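Local coordinates for HTH-type transcriptional regulator PrpR (Mycobacterium tuberculosis, PDB 6D2S), which regulates transcription of the enzymes that break down short-chain fatty acids through the glyoxylate and methylcitrate cycles, and is needed for using cholesterol-derived propionate, at residues N16-L21 with I124-Y129; R87-A92 with A133-Y138. All coordinates share one frame; numbering follows the deposited sequence.

In the fold
Both contacts use helix 116-135, the long helix of the IrrE N-terminal-like part of this PrpR fragment, and their centres lie 12 Å apart. In contact 1 its middle turns (124-129) meet the loop and first turn that begin helix 19-31; in contact 2 its last turn and the residues that follow (133-138) pack on helix 84-99. They touch directly: Tyr-17 CE1 lies 3.8 Å from Tyr-138 CE2, and Phe-89 CZ lies 3.8 Å from Asn-128 O. Contact 1 is anchored by one hydrogen bond and contact 2 rests on apolar side-chain packing. A sodium ion sits at the outer side of contact 1 on Asp-20, away from the buried interface.

Contact 1: N16-L21 with I124-Y129; sequences NYIHDL and IGLANY. With NA (sodium ion), chain F.
The Tyr-129 ring carries Ile-18 on one face and has the carbonyl oxygen of Asn-16 near its plane at the CE2 edge. Ile-18 CG1 stands 3.9 Å from the ring centroid of Tyr-129 and only 7° off the normal, a CH-pi contact almost exactly over the centre. The Tyr-17 ring, by contrast, meets Tyr-129 OH obliquely, while His-19 ND1 lies in its plane at the edge and hydrogen-bonds to Tyr-17 OH. This is a helix start docked on the flank of another helix: Ile-18 is the N-cap residue of helix 19-31, and Leu-126 and Tyr-129, from adjacent turns of helix 116-135, receive it in the helical IrrE N-terminal-like region.

A trans chi1 (-180°) carries the Tyr-129 phenol to the loop in front of the N-cap. There the amide N of Ile-18 donates to Tyr-129 OH over 3.0 Å in a nearly straight bond (166°). Asp-22, in the first turn of helix 19-31, adds a weak hydrogen bond to that oxygen, so the phenol is tied to both the cap residue and the first turn. The Ile-18 side chain then bridges from the ring to Leu-126, its CG1 3.9 Å from Leu-126 CD2, the two side chains meeting at about a right angle. Phe-11 of helix 3-13 and Ile-107 of helix 101-109 also touch Ile-18, placing it in a shared apolar core. On the outer side, Asp-20 OD2 binds a sodium ion at 2.3 Å. Deeper in, Leu-21 crosses Leu-126 with its CD1 methyl, which sits 3.8 Å from Leu-126 CB and 3.4 Å from the backbone oxygen of Leu-126.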
ATOM      1  N   ASN A  16      -1.003   8.451  -8.763  0.57 12.67           N
ATOM      2  CA  ASN A  16      -0.742   7.443  -7.733  0.57 12.71           C
ATOM      3  C   ASN A  16      -0.312   6.108  -8.336  0.57 13.60           C
ATOM      4  O   ASN A  16      -0.561   5.043  -7.760  0.57 11.81           O
ATOM      5  CB  ASN A  16      -1.964   7.251  -6.830  0.57 14.08           C
ATOM      6  CG  ASN A  16      -2.253   8.473  -5.963  0.57 18.82           C
ATOM      7  OD1 ASN A  16      -1.339   9.181  -5.541  0.57 28.48           O
ATOM      8  ND2 ASN A  16      -3.525   8.720  -5.694  0.57 21.61           N
ATOM      9  N   TYR A  17       0.333   6.152  -9.499  1.00 11.91           N
ATOM     10  CA  TYR A  17       0.755   4.947 -10.206  1.00 11.72           C
ATOM     11  C   TYR A  17       2.109   5.234 -10.841  1.00 12.35           C
ATOM     12  O   TYR A  17       2.240   6.192 -11.606  1.00 15.38           O
ATOM     13  CB  TYR A  17      -0.282   4.531 -11.266  1.00 11.05           C
ATOM     14  CG  TYR A  17       0.251   3.431 -12.158  1.00 14.84           C
ATOM     15  CD1 TYR A  17       0.281   2.114 -11.715  1.00 11.79           C
ATOM     16  CD2 TYR A  17       0.746   3.717 -13.419  1.00 14.53           C
ATOM     17  CE1 TYR A  17       0.794   1.108 -12.511  1.00 13.02           C
ATOM     18  CE2 TYR A  17       1.273   2.720 -14.229  1.00 12.81           C
ATOM     19  CZ  TYR A  17       1.292   1.414 -13.761  1.00 11.61           C
ATOM     20  OH  TYR A  17       1.815   0.420 -14.545  1.00 13.39           O
ATOM     21  N   ILE A  18       3.116   4.425 -10.514  1.00 13.84           N
ATOM     22  CA  ILE A  18       4.496   4.647 -10.949  1.00 11.02           C
ATOM     23  C   ILE A  18       4.846   3.524 -11.917  1.00 11.08           C
ATOM     24  O   ILE A  18       5.261   2.439 -11.498  1.00 10.27           O
ATOM     25  CB  ILE A  18       5.468   4.676  -9.764  1.00  9.50           C
ATOM     26  CG1 ILE A  18       4.955   5.578  -8.643  1.00 10.08           C
ATOM     27  CG2 ILE A  18       6.895   5.073 -10.240  1.00 11.72           C
ATOM     28  CD1 ILE A  18       4.799   7.072  -9.035  1.00 16.38           C
ATOM     29  N   HIS A  19       4.703   3.784 -13.221  1.00 12.54           N
ATOM     30  CA  HIS A  19       4.680   2.697 -14.199  1.00 14.96           C
ATOM     31  C   HIS A  19       5.971   1.888 -14.198  1.00 14.76           C
ATOM     32  O   HIS A  19       5.941   0.650 -14.186  1.00 14.63           O
ATOM     33  CB  HIS A  19       4.412   3.250 -15.600  1.00 15.50           C
ATOM     34  CG  HIS A  19       4.299   2.185 -16.645  1.00 18.93           C
ATOM     35  ND1 HIS A  19       3.297   1.237 -16.629  1.00 17.07           N
ATOM     36  CD2 HIS A  19       5.075   1.901 -17.720  1.00 21.87           C
ATOM     37  CE1 HIS A  19       3.448   0.426 -17.664  1.00 20.49           C
ATOM     38  NE2 HIS A  19       4.521   0.803 -18.339  1.00 21.89           N
ATOM     39  N   ASP A  20       7.124   2.560 -14.245  1.00 15.43           N
ATOM     40  CA  ASP A  20       8.368   1.809 -14.391  1.00 15.95           C
ATOM     41  C   ASP A  20       8.635   0.916 -13.187  1.00 14.84           C
ATOM     42  O   ASP A  20       9.174  -0.186 -13.338  1.00 15.92           O
ATOM     43  CB  ASP A  20       9.547   2.760 -14.618  1.00 21.81           C
ATOM     44  CG  ASP A  20       9.466   3.477 -15.949  1.00 34.43           C
ATOM     45  OD1 ASP A  20       8.992   2.869 -16.933  1.00 39.17           O
ATOM     46  OD2 ASP A  20       9.860   4.660 -16.007  1.00 39.82           O
ATOM     47  N   LEU A  21       8.302   1.386 -11.976  1.00 12.96           N
ATOM     48  CA  LEU A  21       8.498   0.566 -10.785  1.00 15.04           C
ATOM     49  C   LEU A  21       7.455  -0.530 -10.690  1.00 14.70           C
ATOM     50  O   LEU A  21       7.759  -1.650 -10.267  1.00 14.60           O
ATOM     51  CB  LEU A  21       8.426   1.416  -9.522  1.00 17.67           C
ATOM     52  CG  LEU A  21       9.662   2.106  -8.992  1.00 24.33           C
ATOM     53  CD1 LEU A  21       9.266   2.763  -7.661  1.00 20.02           C
ATOM     54  CD2 LEU A  21      10.813   1.114  -8.833  1.00 17.61           C
ATOM     55  N   ILE A 124      11.941   6.579  -0.062  1.00 14.95           N
ATOM     56  CA  ILE A 124      11.368   5.534   0.779  1.00 17.15           C
ATOM     57  C   ILE A 124       9.952   5.205   0.322  1.00 16.82           C
ATOM     58  O   ILE A 124       9.555   4.034   0.264  1.00 16.72           O
ATOM     59  CB  ILE A 124      11.405   5.945   2.261  1.00 22.39           C
ATOM     60  CG1 ILE A 124      12.849   6.061   2.734  1.00 28.49           C
ATOM     61  CG2 ILE A 124      10.673   4.904   3.118  1.00 26.94           C
ATOM     62  CD1 ILE A 124      13.641   4.788   2.540  1.00 36.60           C
ATOM     63  N   GLY A 125       9.172   6.229  -0.018  1.00 13.76           N
ATOM     64  CA  GLY A 125       7.834   5.981  -0.530  1.00 14.44           C
ATOM     65  C   GLY A 125       7.827   5.151  -1.804  1.00 12.89           C
ATOM     66  O   GLY A 125       6.957   4.300  -1.992  1.00 12.72           O
ATOM     67  N   LEU A 126       8.795   5.388  -2.695  1.00 10.47           N
ATOM     68  CA  LEU A 126       8.874   4.607  -3.928  1.00 12.20           C
ATOM     69  C   LEU A 126       9.337   3.181  -3.658  1.00 13.44           C
ATOM     70  O   LEU A 126       8.859   2.238  -4.298  1.00 12.18           O
ATOM     71  CB  LEU A 126       9.806   5.289  -4.932  1.00 11.96           C
ATOM     72  CG  LEU A 126       9.190   6.580  -5.493  1.00 10.68           C
ATOM     73  CD1 LEU A 126      10.264   7.424  -6.157  1.00 11.69           C
ATOM     74  CD2 LEU A 126       8.083   6.217  -6.475  1.00 12.08           C
ATOM     75  N   ALA A 127      10.251   2.990  -2.705  1.00 12.49           N
ATOM     76  CA  ALA A 127      10.608   1.622  -2.336  1.00 12.22           C
ATOM     77  C   ALA A 127       9.415   0.891  -1.725  1.00 14.49           C
ATOM     78  O   ALA A 127       9.186  -0.292  -2.016  1.00 13.42           O
ATOM     79  CB  ALA A 127      11.798   1.616  -1.368  1.00 12.66           C
ATOM     80  N   ASN A 128       8.656   1.572  -0.858  1.00 12.29           N
ATOM     81  CA  ASN A 128       7.423   0.989  -0.335  1.00 11.95           C
ATOM     82  C   ASN A 128       6.438   0.705  -1.458  1.00 13.36           C
ATOM     83  O   ASN A 128       5.748  -0.322  -1.439  1.00 11.49           O
ATOM     84  CB  ASN A 128       6.763   1.920   0.686  1.00 14.64           C
ATOM     85  CG  ASN A 128       7.518   1.993   1.989  1.00 20.93           C
ATOM     86  OD1 ASN A 128       8.234   1.069   2.365  1.00 26.20           O
ATOM     87  ND2 ASN A 128       7.357   3.098   2.689  1.00 24.01           N
ATOM     88  N   TYR A 129       6.312   1.634  -2.413  1.00 11.80           N
ATOM     89  CA  TYR A 129       5.443   1.398  -3.567  1.00 12.03           C
ATOM     90  C   TYR A 129       5.847   0.124  -4.303  1.00 12.91           C
ATOM     91  O   TYR A 129       5.000  -0.719  -4.647  1.00 11.75           O
ATOM     92  CB  TYR A 129       5.483   2.614  -4.518  1.00 11.85           C
ATOM     93  CG  TYR A 129       4.596   2.439  -5.746  1.00 10.08           C
ATOM     94  CD1 TYR A 129       5.015   1.664  -6.815  1.00  9.77           C
ATOM     95  CD2 TYR A 129       3.338   3.048  -5.818  1.00 10.64           C
ATOM     96  CE1 TYR A 129       4.208   1.477  -7.932  1.00  9.59           C
ATOM     97  CE2 TYR A 129       2.520   2.866  -6.928  1.00 13.94           C
ATOM     98  CZ  TYR A 129       2.967   2.084  -7.984  1.00 11.17           C
ATOM     99  OH  TYR A 129       2.172   1.905  -9.099  1.00 10.16           O
TER
HETATM  100 NA    NA F 505      10.211   5.727 -18.023  1.00 43.73          NA
HETATM  101  O   HOH W   1       9.496   7.702 -15.900  1.00 53.14           O

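Contact 2: R87-A92 with A133-Y138; sequences RAFQIA and AFLLPY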
ATOM      1  N   ARG A  87       6.763  -9.530   6.599  1.00 16.98           N
ATOM      2  CA  ARG A  87       8.140  -9.935   6.322  1.00 16.13           C
ATOM      3  C   ARG A  87       8.463  -9.745   4.844  1.00 16.04           C
ATOM      4  O   ARG A  87       9.485  -9.153   4.485  1.00 13.34           O
ATOM      5  CB  ARG A  87       8.362 -11.390   6.739  1.00 17.98           C
ATOM      6  CG  ARG A  87       8.251 -11.612   8.241  1.00 15.35           C
ATOM      7  CD  ARG A  87       8.459 -13.077   8.620  1.00 15.05           C
ATOM      8  NE  ARG A  87       8.290 -13.273  10.060  1.00 20.41           N
ATOM      9  CZ  ARG A  87       8.644 -14.377  10.716  1.00 23.86           C
ATOM     10  NH1 ARG A  87       9.202 -15.388  10.062  1.00 18.44           N
ATOM     11  NH2 ARG A  87       8.457 -14.466  12.030  1.00 22.85           N
ATOM     12  N   ALA A  88       7.593 -10.248   3.967  1.00 13.00           N
ATOM     13  CA  ALA A  88       7.803 -10.064   2.535  1.00 14.78           C
ATOM     14  C   ALA A  88       7.873  -8.585   2.179  1.00 15.52           C
ATOM     15  O   ALA A  88       8.729  -8.166   1.386  1.00 13.22           O
ATOM     16  CB  ALA A  88       6.678 -10.740   1.748  1.00 12.44           C
ATOM     17  N   PHE A  89       6.969  -7.783   2.750  1.00 11.57           N
ATOM     18  CA  PHE A  89       6.953  -6.350   2.448  1.00 12.03           C
ATOM     19  C   PHE A  89       8.286  -5.692   2.795  1.00 13.89           C
ATOM     20  O   PHE A  89       8.817  -4.887   2.015  1.00 12.95           O
ATOM     21  CB  PHE A  89       5.800  -5.680   3.200  1.00 12.73           C
ATOM     22  CG  PHE A  89       5.543  -4.266   2.770  1.00 14.26           C
ATOM     23  CD1 PHE A  89       4.619  -3.992   1.769  1.00 19.63           C
ATOM     24  CD2 PHE A  89       6.196  -3.224   3.391  1.00 15.30           C
ATOM     25  CE1 PHE A  89       4.364  -2.687   1.387  1.00 22.19           C
ATOM     26  CE2 PHE A  89       5.960  -1.908   3.010  1.00 22.66           C
ATOM     27  CZ  PHE A  89       5.046  -1.643   2.012  1.00 18.39           C
ATOM     28  N   GLN A  90       8.849  -6.036   3.950  1.00 12.97           N
ATOM     29  CA  GLN A  90      10.140  -5.478   4.341  1.00 12.33           C
ATOM     30  C   GLN A  90      11.245  -5.899   3.382  1.00 12.18           C
ATOM     31  O   GLN A  90      12.106  -5.088   3.025  1.00 13.10           O
ATOM     32  CB  GLN A  90      10.493  -5.916   5.762  1.00 12.36           C
ATOM     33  CG  GLN A  90       9.573  -5.345   6.809  1.00 14.68           C
ATOM     34  CD  GLN A  90       9.508  -3.829   6.745  1.00 17.65           C
ATOM     35  OE1 GLN A  90      10.538  -3.155   6.759  1.00 17.58           O
ATOM     36  NE2 GLN A  90       8.293  -3.287   6.694  1.00 16.84           N
ATOM     37  N   ILE A  91      11.269  -7.179   2.999  1.00 11.53           N
ATOM     38  CA  ILE A  91      12.324  -7.670   2.122  1.00 11.15           C
ATOM     39  C   ILE A  91      12.222  -7.015   0.758  1.00 11.05           C
ATOM     40  O   ILE A  91      13.233  -6.618   0.163  1.00 12.26           O
ATOM     41  CB  ILE A  91      12.260  -9.207   2.011  1.00 10.46           C
ATOM     42  CG1 ILE A  91      12.407  -9.840   3.394  1.00 10.49           C
ATOM     43  CG2 ILE A  91      13.349  -9.711   1.055  1.00 11.14           C
ATOM     44  CD1 ILE A  91      11.888 -11.319   3.458  1.00 12.25           C
ATOM     45  N   ALA A  92      10.999  -6.888   0.236  1.00  9.57           N
ATOM     46  CA  ALA A  92      10.833  -6.271  -1.072  1.00 10.79           C
ATOM     47  C   ALA A  92      11.149  -4.781  -1.030  1.00 11.17           C
ATOM     48  O   ALA A  92      11.638  -4.226  -2.023  1.00 11.79           O
ATOM     49  CB  ALA A  92       9.400  -6.514  -1.585  1.00 11.46           C
ATOM     50  N   ALA A 133       3.824  -3.392  -5.015  1.00  9.16           N
ATOM     51  CA  ALA A 133       3.600  -3.874  -6.371  1.00 10.80           C
ATOM     52  C   ALA A 133       4.253  -5.227  -6.606  1.00 14.21           C
ATOM     53  O   ALA A 133       3.880  -5.922  -7.553  1.00 12.42           O
ATOM     54  CB  ALA A 133       4.115  -2.862  -7.398  1.00 11.53           C
ATOM     55  N   PHE A 134       5.201  -5.621  -5.753  1.00  8.74           N
ATOM     56  CA  PHE A 134       5.787  -6.955  -5.848  1.00 10.96           C
ATOM     57  C   PHE A 134       4.909  -7.999  -5.149  1.00 12.69           C
ATOM     58  O   PHE A 134       4.636  -9.075  -5.703  1.00 12.89           O
ATOM     59  CB  PHE A 134       7.196  -6.932  -5.238  1.00 11.97           C
ATOM     60  CG  PHE A 134       8.013  -8.151  -5.573  1.00 14.11           C
ATOM     61  CD1 PHE A 134       7.777  -9.354  -4.926  1.00 14.34           C
ATOM     62  CD2 PHE A 134       8.987  -8.101  -6.551  1.00 18.47           C
ATOM     63  CE1 PHE A 134       8.505 -10.491  -5.247  1.00 18.23           C
ATOM     64  CE2 PHE A 134       9.710  -9.242  -6.878  1.00 16.69           C
ATOM     65  CZ  PHE A 134       9.467 -10.429  -6.218  1.00 17.92           C
ATOM     66  N   LEU A 135       4.473  -7.698  -3.919  1.00 10.58           N
ATOM     67  CA  LEU A 135       3.568  -8.590  -3.195  1.00 10.92           C
ATOM     68  C   LEU A 135       2.234  -8.747  -3.906  1.00 12.08           C
ATOM     69  O   LEU A 135       1.592  -9.802  -3.806  1.00 13.51           O
ATOM     70  CB  LEU A 135       3.315  -8.057  -1.784  1.00 10.57           C
ATOM     71  CG  LEU A 135       4.334  -8.493  -0.729  1.00 17.92           C
ATOM     72  CD1 LEU A 135       5.746  -8.092  -1.150  1.00 18.99           C
ATOM     73  CD2 LEU A 135       3.957  -7.890   0.605  1.00 15.81           C
ATOM     74  N   LEU A 136       1.780  -7.698  -4.586  1.00 10.44           N
ATOM     75  CA  LEU A 136       0.477  -7.679  -5.240  1.00 11.16           C
ATOM     76  C   LEU A 136       0.710  -7.326  -6.703  1.00 11.32           C
ATOM     77  O   LEU A 136       0.454  -6.193  -7.139  1.00 12.03           O
ATOM     78  CB  LEU A 136      -0.461  -6.686  -4.554  1.00 11.29           C
ATOM     79  CG  LEU A 136      -0.564  -6.918  -3.043  1.00 11.60           C
ATOM     80  CD1 LEU A 136      -1.245  -5.710  -2.353  1.00 13.56           C
ATOM     81  CD2 LEU A 136      -1.320  -8.230  -2.768  1.00 12.32           C
ATOM     82  N   PRO A 137       1.225  -8.272  -7.482  1.00 11.08           N
ATOM     83  CA  PRO A 137       1.573  -7.973  -8.876  1.00 12.33           C
ATOM     84  C   PRO A 137       0.341  -7.534  -9.654  1.00 11.26           C
ATOM     85  O   PRO A 137      -0.747  -8.100  -9.510  1.00 11.41           O
ATOM     86  CB  PRO A 137       2.150  -9.301  -9.396  1.00 16.29           C
ATOM     87  CG  PRO A 137       1.637 -10.345  -8.456  1.00 17.52           C
ATOM     88  CD  PRO A 137       1.557  -9.660  -7.111  1.00 15.24           C
ATOM     89  N   TYR A 138       0.533  -6.532 -10.514  1.00 10.62           N
ATOM     90  CA  TYR A 138      -0.593  -5.731 -10.994  1.00 11.49           C
ATOM     91  C   TYR A 138      -1.696  -6.577 -11.629  1.00 14.52           C
ATOM     92  O   TYR A 138      -2.859  -6.506 -11.215  1.00 10.44           O
ATOM     93  CB  TYR A 138      -0.099  -4.662 -11.984  1.00 11.71           C
ATOM     94  CG  TYR A 138      -1.131  -3.582 -12.226  1.00  9.90           C
ATOM     95  CD1 TYR A 138      -2.240  -3.827 -13.040  1.00  9.78           C
ATOM     96  CD2 TYR A 138      -1.008  -2.330 -11.633  1.00 12.40           C
ATOM     97  CE1 TYR A 138      -3.201  -2.855 -13.257  1.00  9.81           C
ATOM     98  CE2 TYR A 138      -1.978  -1.338 -11.847  1.00 10.00           C
ATOM     99  CZ  TYR A 138      -3.065  -1.615 -12.663  1.00  9.87           C
ATOM    100  OH  TYR A 138      -4.018  -0.644 -12.884  1.00 11.09           O
TER
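Leu-135 puts its two methyl groups against helix 84-99, CD1 between Ala-88 and Ala-92, CD2 against Phe-89. CD1 lies 4.0 Å from Ala-88 CB and also 4.0 Å from Ala-92 CB, bridging two alanines one helical turn apart. CD2 is 3.9 Å from Phe-89 CB and 3.7 Å from Phe-89 N, and stands near the plane of the phenyl ring at its edge. Beside this, the CB atoms of Ala-92 and Phe-134 approach to 4.3 Å.

Around these groups, a second shell of contacts probably helps hold them. Phe-89 sends its ring along helix 116-135 to Asn-128 and Ala-131, while Phe-134 reaches Met-28 of helix 19-31 and Leu-43 of helix 39-51. Immediately beyond Leu-135 the helix ends: Leu-136 leaves helical geometry, and its carbonyl oxygen accepts a hydrogen bond from Arg-169.

This is helix-helix packing within the IrrE N-terminal-like region. The CA atoms of Ala-92 and Phe-134 are 7.0 Å apart, a close approach to which the small alanine side chain probably contributes. The join rests on dispersion and on the burial of apolar carbon, with no directional bond between the segments to fix it.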